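Local coordinates for protein putative protease (Parabacteroides distasonis ATCC 8503, PDB 3KD4) that is of unknown function but may act as an exported protease, at residues L17-S22 and S148-T153; Y125-I130 and A205-S210; I370-S375 and I423-T428. One frame throughout, in Å; residues are numbered along the deposited sequence. Where two conformers were deposited one is given.

Contact 1: L17-S22 and S148-T153; sequences LHADGS and SVPEGT. With PO4 (phosphate ion), chain D.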
loop_
_atom_site.group_PDB
_atom_site.type_symbol
_atom_site.label_atom_id
_atom_site.label_comp_id
_atom_site.label_asym_id
_atom_site.label_seq_id
_atom_site.Cartn_x
_atom_site.Cartn_y
_atom_site.Cartn_z
ATOM N N LEU A 17 -26.039 -10.024 2.054
ATOM C CA LEU A 17 -26.776 -8.755 2.051
ATOM C C LEU A 17 -28.258 -9.082 2.194
ATOM O O LEU A 17 -28.763 -9.860 1.427
ATOM C CB LEU A 17 -26.580 -8.042 0.727
ATOM C CG LEU A 17 -27.388 -6.772 0.463
ATOM C CD1 LEU A 17 -26.990 -5.670 1.421
ATOM C CD2 LEU A 17 -27.237 -6.339 -1.052
ATOM N N HIS A 18 -28.938 -8.440 3.133
ATOM C CA HIS A 18 -30.374 -8.619 3.330
ATOM C C HIS A 18 -31.135 -7.487 2.636
ATOM O O HIS A 18 -30.565 -6.429 2.390
ATOM C CB HIS A 18 -30.711 -8.632 4.813
ATOM C CG HIS A 18 -30.040 -9.733 5.558
ATOM N ND1 HIS A 18 -30.435 -11.048 5.447
ATOM C CD2 HIS A 18 -29.016 -9.722 6.447
ATOM C CE1 HIS A 18 -29.660 -11.807 6.210
ATOM N NE2 HIS A 18 -28.787 -11.025 6.824
ATOM N N ALA A 19 -32.422 -7.729 2.353
ATOM C CA ALA A 19 -33.280 -6.748 1.667
ATOM C C ALA A 19 -33.309 -5.404 2.356
ATOM O O ALA A 19 -33.413 -4.399 1.694
ATOM C CB ALA A 19 -34.716 -7.297 1.491
ATOM N N ASP A 20 -33.166 -5.356 3.680
ATOM C CA ASP A 20 -33.192 -4.050 4.363
ATOM C C ASP A 20 -31.870 -3.314 4.354
ATOM O O ASP A 20 -31.767 -2.195 4.895
ATOM C CB ASP A 20 -33.708 -4.181 5.791
ATOM C CG ASP A 20 -32.825 -5.058 6.668
ATOM O OD1 ASP A 20 -31.755 -5.555 6.223
ATOM O OD2 ASP A 20 -33.223 -5.271 7.819
ATOM N N GLY A 21 -30.843 -3.894 3.729
ATOM C CA GLY A 21 -29.558 -3.235 3.691
ATOM C C GLY A 21 -28.604 -3.651 4.808
ATOM O O GLY A 21 -27.434 -3.309 4.764
ATOM N N SER A 22 -29.083 -4.407 5.776
ATOM C CA SER A 22 -28.217 -5.042 6.744
ATOM C C SER A 22 -27.326 -6.126 6.062
ATOM O O SER A 22 -27.630 -6.626 4.966
ATOM C CB SER A 22 -29.044 -5.653 7.886
ATOM O OG SER A 22 -29.794 -6.772 7.466
ATOM N N SER A 148 -24.239 -13.991 -0.737
ATOM C CA SER A 148 -25.699 -14.124 -0.866
ATOM C C SER A 148 -26.310 -12.762 -0.856
ATOM O O SER A 148 -25.976 -11.959 0.015
ATOM C CB SER A 148 -26.286 -14.916 0.295
ATOM O OG SER A 148 -25.668 -16.161 0.376
ATOM N N VAL A 149 -27.194 -12.512 -1.818
ATOM C CA VAL A 149 -27.912 -11.243 -1.949
ATOM C C VAL A 149 -29.369 -11.565 -2.346
ATOM O O VAL A 149 -29.662 -12.676 -2.824
ATOM C CB VAL A 149 -27.257 -10.272 -2.973
ATOM C CG1 VAL A 149 -25.737 -10.134 -2.732
ATOM C CG2 VAL A 149 -27.528 -10.710 -4.416
ATOM N N PRO A 150 -30.278 -10.601 -2.158
ATOM C CA PRO A 150 -31.662 -10.819 -2.576
ATOM C C PRO A 150 -31.783 -10.961 -4.089
ATOM O O PRO A 150 -31.098 -10.286 -4.820
ATOM C CB PRO A 150 -32.410 -9.557 -2.085
ATOM C CG PRO A 150 -31.519 -8.949 -1.064
ATOM C CD PRO A 150 -30.095 -9.296 -1.535
ATOM N N GLU A 151 -32.630 -11.882 -4.531
ATOM C CA GLU A 151 -32.944 -11.960 -5.942
ATOM C C GLU A 151 -33.360 -10.592 -6.409
ATOM O O GLU A 151 -34.077 -9.868 -5.713
ATOM C CB GLU A 151 -34.028 -13.002 -6.234
ATOM C CG GLU A 151 -33.379 -14.353 -6.161
ATOM C CD GLU A 151 -34.274 -15.522 -6.445
ATOM O OE1 GLU A 151 -35.530 -15.359 -6.521
ATOM O OE2 GLU A 151 -33.678 -16.624 -6.572
ATOM N N GLY A 152 -32.848 -10.226 -7.557
ATOM C CA GLY A 152 -33.148 -8.928 -8.115
ATOM C C GLY A 152 -32.123 -7.857 -7.809
ATOM O O GLY A 152 -32.194 -6.760 -8.406
ATOM N N THR A 153 -31.207 -8.129 -6.878
ATOM C CA THR A 153 -30.118 -7.227 -6.568
ATOM C C THR A 153 -29.000 -7.476 -7.599
ATOM O O THR A 153 -28.630 -8.628 -7.863
ATOM C CB THR A 153 -29.577 -7.456 -5.111
ATOM O OG1 THR A 153 -30.582 -7.059 -4.165
ATOM C CG2 THR A 153 -28.249 -6.664 -4.800
HETATM P P PO4 D . -31.801 -12.434 -10.226
HETATM O O1 PO4 D . -32.272 -13.418 -9.184
HETATM O O2 PO4 D . -31.230 -11.238 -9.497
HETATM O O3 PO4 D . -30.734 -13.076 -11.080
HETATM O O4 PO4 D . -32.962 -12.027 -11.094
#
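Leu17 and Val149 lie where two parallel neighbours in the large mixed sheet of the DUF3857 region, strands 6-17 and 140-150, run out into beta turns. The rung between the segments is the bond from Leu17 N to Ser148 O, 2.8 Å long and nearly straight at 167°. The next one in a parallel ladder would need an N-H at Pro150; instead the ring's CD sits 3.3 Å from Leu17 O, and packing takes over from hydrogen bonding. With CG anti to the backbone N (chi1 173°), Leu17 lays its CB against Val149 CG1 at 4.1 Å and carries CD2 on to Thr153 CG2 at 3.9 Å. It crosses the Pro150 ring at about a right angle, while Ala19 comes up against CG of that ring. A type I turn spans His18 to Gly21, closed by Gly21 N to His18 O; Asp20 OD1 reaches just past it, taking Ser22 OG on its syn lone pair at 2.6 Å, and Ser22 N, which makes an Asx turn, from above the carboxylate plane. The type II turn from Pro150 to Thr153 offers Gly152 N to O2 of a phosphate, probably from the crystallisation liquor, at 2.7 Å. Strand 174-184 pairs with 148-153 through Lys175, whose NZ also reaches Thr153 O and the phosphate, and Thr207, in the loop between strand 202-206 and helix 211-222, packs on Leu17, Val149 and Thr153.

Contact 2: Y125-I130 and A205-S210; sequences YPALDI and ASTYPS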
loop_
_atom_site.group_PDB
_atom_site.type_symbol
_atom_site.label_atom_id
_atom_site.label_comp_id
_atom_site.label_asym_id
_atom_site.label_seq_id
_atom_site.Cartn_x
_atom_site.Cartn_y
_atom_site.Cartn_z
ATOM N N TYR A 125 -23.693 0.518 5.278
ATOM C CA TYR A 125 -23.031 0.300 3.992
ATOM C C TYR A 125 -24.011 0.546 2.857
ATOM O O TYR A 125 -25.080 -0.029 2.866
ATOM C CB TYR A 125 -22.515 -1.115 3.924
ATOM C CG TYR A 125 -21.320 -1.383 4.787
ATOM C CD1 TYR A 125 -20.255 -0.488 4.839
ATOM C CD2 TYR A 125 -21.213 -2.556 5.497
ATOM C CE1 TYR A 125 -19.140 -0.752 5.636
ATOM C CE2 TYR A 125 -20.073 -2.843 6.270
ATOM C CZ TYR A 125 -19.059 -1.917 6.342
ATOM O OH TYR A 125 -17.928 -2.184 7.108
ATOM N N PRO A 126 -23.637 1.367 1.862
ATOM C CA PRO A 126 -24.508 1.564 0.703
ATOM C C PRO A 126 -24.742 0.307 -0.122
ATOM O O PRO A 126 -25.766 0.205 -0.780
ATOM C CB PRO A 126 -23.752 2.596 -0.139
ATOM C CG PRO A 126 -22.845 3.267 0.763
ATOM C CD PRO A 126 -22.455 2.247 1.801
ATOM N N ALA A 127 -23.823 -0.652 -0.055
ATOM C CA ALA A 127 -23.888 -1.834 -0.912
ATOM C C ALA A 127 -23.033 -2.945 -0.312
ATOM O O ALA A 127 -22.272 -2.701 0.601
ATOM C CB ALA A 127 -23.380 -1.460 -2.352
ATOM N N LEU A 128 -23.176 -4.174 -0.809
ATOM C CA LEU A 128 -22.217 -5.225 -0.511
ATOM C C LEU A 128 -20.994 -4.951 -1.398
ATOM O O LEU A 128 -21.114 -4.820 -2.613
ATOM C CB LEU A 128 -22.818 -6.620 -0.772
ATOM C CG LEU A 128 -21.913 -7.806 -0.463
ATOM C CD1 LEU A 128 -21.424 -7.762 1.015
ATOM C CD2 LEU A 128 -22.570 -9.185 -0.693
ATOM N N ASP A 129 -19.811 -4.870 -0.791
ATOM C CA ASP A 129 -18.629 -4.351 -1.447
ATOM C C ASP A 129 -17.394 -5.111 -0.877
ATOM O O ASP A 129 -16.983 -4.843 0.235
ATOM C CB ASP A 129 -18.539 -2.840 -1.169
ATOM C CG ASP A 129 -17.520 -2.104 -2.056
ATOM O OD1 ASP A 129 -16.635 -2.730 -2.701
ATOM O OD2 ASP A 129 -17.633 -0.845 -2.100
ATOM N N ILE A 130 -16.884 -6.061 -1.643
ATOM C CA ILE A 130 -15.918 -7.055 -1.166
ATOM C C ILE A 130 -14.645 -6.946 -1.996
ATOM O O ILE A 130 -14.710 -6.776 -3.208
ATOM C CB ILE A 130 -16.498 -8.475 -1.315
ATOM C CG1 ILE A 130 -17.757 -8.648 -0.433
ATOM C CG2 ILE A 130 -15.518 -9.548 -0.894
ATOM C CD1 ILE A 130 -18.612 -9.836 -0.867
ATOM N N ALA A 205 -16.186 -8.211 -5.430
ATOM C CA ALA A 205 -17.615 -8.264 -5.704
ATOM C C ALA A 205 -18.292 -7.008 -5.221
ATOM O O ALA A 205 -17.841 -6.339 -4.251
ATOM C CB ALA A 205 -18.286 -9.536 -5.053
ATOM N N SER A 206 -19.416 -6.707 -5.868
ATOM C CA SER A 206 -20.160 -5.488 -5.607
ATOM C C SER A 206 -21.619 -5.635 -5.968
ATOM O O SER A 206 -21.943 -6.244 -6.989
ATOM C CB SER A 206 -19.557 -4.349 -6.446
ATOM O OG SER A 206 -20.312 -3.166 -6.380
ATOM N N THR A 207 -22.488 -5.027 -5.158
ATOM C CA THR A 207 -23.891 -4.888 -5.492
ATOM C C THR A 207 -24.261 -3.478 -5.916
ATOM O O THR A 207 -25.443 -3.193 -6.105
ATOM C CB THR A 207 -24.830 -5.381 -4.355
ATOM O OG1 THR A 207 -24.689 -4.563 -3.209
ATOM C CG2 THR A 207 -24.582 -6.897 -4.003
ATOM N N TYR A 208 -23.283 -2.580 -6.098
ATOM C CA TYR A 208 -23.615 -1.330 -6.761
ATOM C C TYR A 208 -24.031 -1.651 -8.231
ATOM O O TYR A 208 -23.658 -2.670 -8.769
ATOM C CB TYR A 208 -22.409 -0.406 -6.806
ATOM C CG TYR A 208 -22.009 0.238 -5.487
ATOM C CD1 TYR A 208 -22.691 1.320 -4.994
ATOM C CD2 TYR A 208 -20.894 -0.222 -4.776
ATOM C CE1 TYR A 208 -22.286 1.945 -3.810
ATOM C CE2 TYR A 208 -20.509 0.373 -3.637
ATOM C CZ TYR A 208 -21.186 1.475 -3.176
ATOM O OH TYR A 208 -20.782 2.047 -2.033
ATOM N N PRO A 209 -24.768 -0.755 -8.890
ATOM C CA PRO A 209 -25.203 -1.008 -10.251
ATOM C C PRO A 209 -24.035 -1.128 -11.227
ATOM O O PRO A 209 -24.148 -1.820 -12.254
ATOM C CB PRO A 209 -26.031 0.225 -10.586
ATOM C CG PRO A 209 -26.480 0.764 -9.225
ATOM C CD PRO A 209 -25.352 0.460 -8.321
ATOM N N SER A 210 -22.955 -0.429 -10.908
ATOM C CA SER A 210 -21.728 -0.423 -11.698
ATOM C C SER A 210 -20.614 0.212 -10.882
ATOM O O SER A 210 -20.862 0.918 -9.899
ATOM C CB SER A 210 -21.943 0.399 -12.973
ATOM O OG SER A 210 -22.040 1.793 -12.698
HETATM O O HOH W 1 -19.018 0.714 -0.495
#
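A chi1 of 65° places Thr207 OG1 between its own backbone N and carbonyl carbon, where it accepts from Leu128 N at 2.9 Å, and CG2 comes to rest 3.7 Å from Leu128 CB. One residue on, Tyr208 swings CG anti to its carbonyl carbon (chi1 -73°), bringing the ring over Ala127. Ala127 CB stands almost on the normal of the Tyr208 ring, 3.5 Å from its centroid, a CH-pi contact. Pro126 runs alongside, its CB 3.6 Å from Tyr208 OH. These loops continue an antiparallel three-stranded sheet in which strand 129-133 flanks 202-206: Ile130 and Ala205 make the hydrogen-bonded pair, with Ile130 N to Ala205 O at 2.8 Å, Asp129 and Ser206 the non-hydrogen-bonded one, and Thr207 N reaches Leu128 O. Ser206 OG closes an ST turn onto Tyr208 N. In the plane of the ring, Asp129 OD2 meets Tyr208 CE2 edge-on at 3.5 Å, the carboxylate standing perpendicular to the ring. A water donates to Asp129 OD2 and lies 2.7 Å from Tyr208 OH; Leu322 N and Ala323 N hold the carboxylate. A leucine in place of Tyr208 would probably deprive that water of its hydroxyl partner and leave the Ala127 methyl without a flat face to pack on. Trp15 of strand 6-17 and Ile147 of strand 140-150 pack against Leu128 and Ile130, while Ser210 OG caps helix 211-222 at Ala213 N.

Contact 3: I370-S375 and I423-T428; sequences IQIKES and IREEVT
Ile423 and Ile370 start a parallel pair of strands in exact register, through to Ser375 and Thr428, with axes only 4° apart. From Ile423, CB lies 4.0 Å from Ile370 O; CG1, anti to the backbone N (chi1 -162°), moves closer to the same oxygen, at 3.5 Å; and CD1 at the tip touches Ile372 CD1, 3.7 Å away, and also Ile370 CB. The side chains of Ile423 and Ile372 cross at a slant. Five backbone bonds zip the strands, alternating direction: Arg424 N to Ile370 O, Ile372 N to Arg424 O, Glu426 N to Ile372 O, Glu374 N to Glu426 O and Thr428 N to Glu374 O. Between them CA-H groups point at the same carbonyls, as from Glu425 CA to Ile372 O at 3.2 Å. On the isoleucine face, Glu425 lies beside Ile372, its OE2 taken by Ile401 N. Polar side chains make the other face. Gln371 and Arg424 run side by side, and in one of the two conformers of Arg424, so with some doubt, its NH1 donates to a lone pair of Gln371 OE1 at 3.0 Å, in the carbonyl plane, with the amide and guanidinium planes 43° apart. Lys373 and Glu426 also point the same way, and Lys373 NZ makes a salt bridge to Glu426 OE1 at 3.1 Å, weak as a hydrogen bond. A water sits 2.7 Å from Thr428 OG1 and 3.0 Å from Glu374 O. Strand 370-380 is the outermost strand of a mixed five-stranded sheet; 423-433 lies between it and antiparallel strand 465-474, and Trp494 of helix 481-495 packs against Glu425 and Val427.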
loop_
_atom_site.group_PDB
_atom_site.type_symbol
_atom_site.label_atom_id
_atom_site.label_comp_id
_atom_site.label_asym_id
_atom_site.label_seq_id
_atom_site.Cartn_x
_atom_site.Cartn_y
_atom_site.Cartn_z
ATOM N N ILE A 370 11.696 9.414 -11.261
ATOM C CA ILE A 370 12.147 10.355 -10.252
ATOM C C ILE A 370 13.550 10.763 -10.670
ATOM O O ILE A 370 14.354 9.925 -11.140
ATOM C CB ILE A 370 12.190 9.721 -8.854
ATOM C CG1 ILE A 370 10.770 9.444 -8.361
ATOM C CG2 ILE A 370 12.948 10.607 -7.840
ATOM C CD1 ILE A 370 9.912 10.710 -8.163
ATOM N N GLN A 371 13.840 12.044 -10.519
ATOM C CA GLN A 371 15.124 12.597 -10.932
ATOM C C GLN A 371 15.854 13.024 -9.702
ATOM O O GLN A 371 15.329 13.852 -8.969
ATOM C CB GLN A 371 14.918 13.834 -11.786
ATOM C CG GLN A 371 14.265 13.594 -13.115
ATOM C CD GLN A 371 15.180 12.944 -14.117
ATOM O OE1 GLN A 371 16.411 12.864 -13.938
ATOM N NE2 GLN A 371 14.587 12.473 -15.203
ATOM N N ILE A 372 17.052 12.476 -9.468
ATOM C CA ILE A 372 17.894 12.888 -8.343
ATOM C C ILE A 372 19.236 13.462 -8.843
ATOM O O ILE A 372 19.904 12.910 -9.720
ATOM C CB ILE A 372 18.090 11.746 -7.327
ATOM C CG1 ILE A 372 16.767 11.522 -6.579
ATOM C CG2 ILE A 372 19.178 12.093 -6.286
ATOM C CD1 ILE A 372 16.619 10.196 -6.126
ATOM N N LYS A 373 19.581 14.628 -8.319
ATOM C CA LYS A 373 20.835 15.276 -8.692
ATOM C C LYS A 373 21.401 15.886 -7.440
ATOM O O LYS A 373 20.785 16.761 -6.856
ATOM C CB LYS A 373 20.607 16.327 -9.771
ATOM C CG LYS A 373 21.896 17.002 -10.263
ATOM C CD LYS A 373 21.621 17.776 -11.558
ATOM C CE LYS A 373 22.902 18.370 -12.146
ATOM N NZ LYS A 373 22.903 18.229 -13.646
ATOM N N GLU A 374 22.545 15.365 -6.994
ATOM C CA GLU A 374 23.179 15.841 -5.786
ATOM C C GLU A 374 24.679 16.020 -5.946
ATOM O O GLU A 374 25.299 15.487 -6.876
ATOM C CB GLU A 374 22.905 14.889 -4.646
ATOM C CG GLU A 374 21.420 14.794 -4.288
ATOM C CD GLU A 374 21.203 14.259 -2.886
ATOM O OE1 GLU A 374 22.172 14.265 -2.065
ATOM O OE2 GLU A 374 20.069 13.827 -2.603
ATOM N N SER A 375 25.228 16.777 -5.003
ATOM C CA SER A 375 26.641 17.129 -4.944
ATOM C C SER A 375 27.159 16.927 -3.538
ATOM O O SER A 375 26.445 17.162 -2.581
ATOM C CB SER A 375 26.809 18.605 -5.304
ATOM O OG SER A 375 26.761 18.736 -6.713
ATOM N N ILE A 423 13.817 5.681 -12.171
ATOM C CA ILE A 423 14.662 6.640 -11.517
ATOM C C ILE A 423 15.869 6.971 -12.385
ATOM O O ILE A 423 16.334 6.141 -13.221
ATOM C CB ILE A 423 15.114 6.105 -10.124
ATOM C CG1 ILE A 423 15.619 7.256 -9.245
ATOM C CG2 ILE A 423 16.166 4.969 -10.305
ATOM C CD1 ILE A 423 15.232 7.149 -7.785
ATOM N N ARG A 424 16.341 8.198 -12.187
ATOM C CA ARG A 424 17.578 8.675 -12.779
ATOM C C ARG A 424 18.300 9.480 -11.729
ATOM O O ARG A 424 17.740 10.465 -11.190
ATOM C CB ARG A 424 17.311 9.568 -13.982
ATOM C CG ARG A 424 16.471 8.951 -15.074
ATOM C CD ARG A 424 16.115 9.992 -16.141
ATOM N NE ARG A 424 17.105 10.153 -17.206
ATOM C CZ ARG A 424 18.115 11.006 -17.152
ATOM N NH1 ARG A 424 18.274 11.751 -16.071
ATOM N NH2 ARG A 424 18.960 11.112 -18.173
ATOM N N GLU A 425 19.534 9.083 -11.420
ATOM C CA GLU A 425 20.308 9.794 -10.401
ATOM C C GLU A 425 21.688 10.187 -10.898
ATOM O O GLU A 425 22.334 9.429 -11.623
ATOM C CB GLU A 425 20.465 8.962 -9.133
ATOM C CG GLU A 425 19.259 8.188 -8.746
ATOM C CD GLU A 425 19.311 7.645 -7.344
ATOM O OE1 GLU A 425 20.315 7.862 -6.617
ATOM O OE2 GLU A 425 18.312 6.988 -6.969
ATOM N N GLU A 426 22.123 11.375 -10.498
ATOM C CA GLU A 426 23.484 11.812 -10.730
ATOM C C GLU A 426 24.047 12.380 -9.445
ATOM O O GLU A 426 23.432 13.272 -8.840
ATOM C CB GLU A 426 23.537 12.858 -11.816
ATOM C CG GLU A 426 24.924 13.445 -11.987
ATOM C CD GLU A 426 24.934 14.605 -12.950
ATOM O OE1 GLU A 426 24.258 15.624 -12.661
ATOM O OE2 GLU A 426 25.591 14.485 -14.000
ATOM N N VAL A 427 25.204 11.861 -9.019
ATOM C CA VAL A 427 25.864 12.365 -7.826
ATOM C C VAL A 427 27.281 12.793 -8.220
ATOM O O VAL A 427 28.045 11.985 -8.769
ATOM C CB VAL A 427 25.925 11.317 -6.688
ATOM C CG1 VAL A 427 26.565 11.944 -5.418
ATOM C CG2 VAL A 427 24.519 10.773 -6.389
ATOM N N THR A 428 27.613 14.054 -7.940
ATOM C CA THR A 428 28.914 14.619 -8.269
ATOM C C THR A 428 29.713 14.882 -7.009
ATOM O O THR A 428 29.289 15.658 -6.159
ATOM C CB THR A 428 28.756 15.910 -9.035
ATOM O OG1 THR A 428 28.095 15.622 -10.265
ATOM C CG2 THR A 428 30.132 16.561 -9.333
HETATM O O HOH W 2 25.402 15.821 -9.846
#

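Overall arrangement
Contacts 1 and 2 belong together: their centres are 11 Å apart, and they touch directly, among other places through Val149 and Leu128, so the large mixed sheet and the small antiparallel one meet there. Contact 1 is a surface contact, mostly turns and apolar packing around a single cross-segment hydrogen bond. Contact 2 is buried; its serine and threonine side-chain oxygens accept from backbone N-H groups, and one water joins the carboxylate to the tyrosine. Contact 3 stands apart, about 41 Å from contact 1 and 30 Å from contact 2 between nearest atoms, across the chain's centre. Partly buried, it is a regular parallel ladder, with charged and amide side chains paired on the face of Gln371 and Lys373.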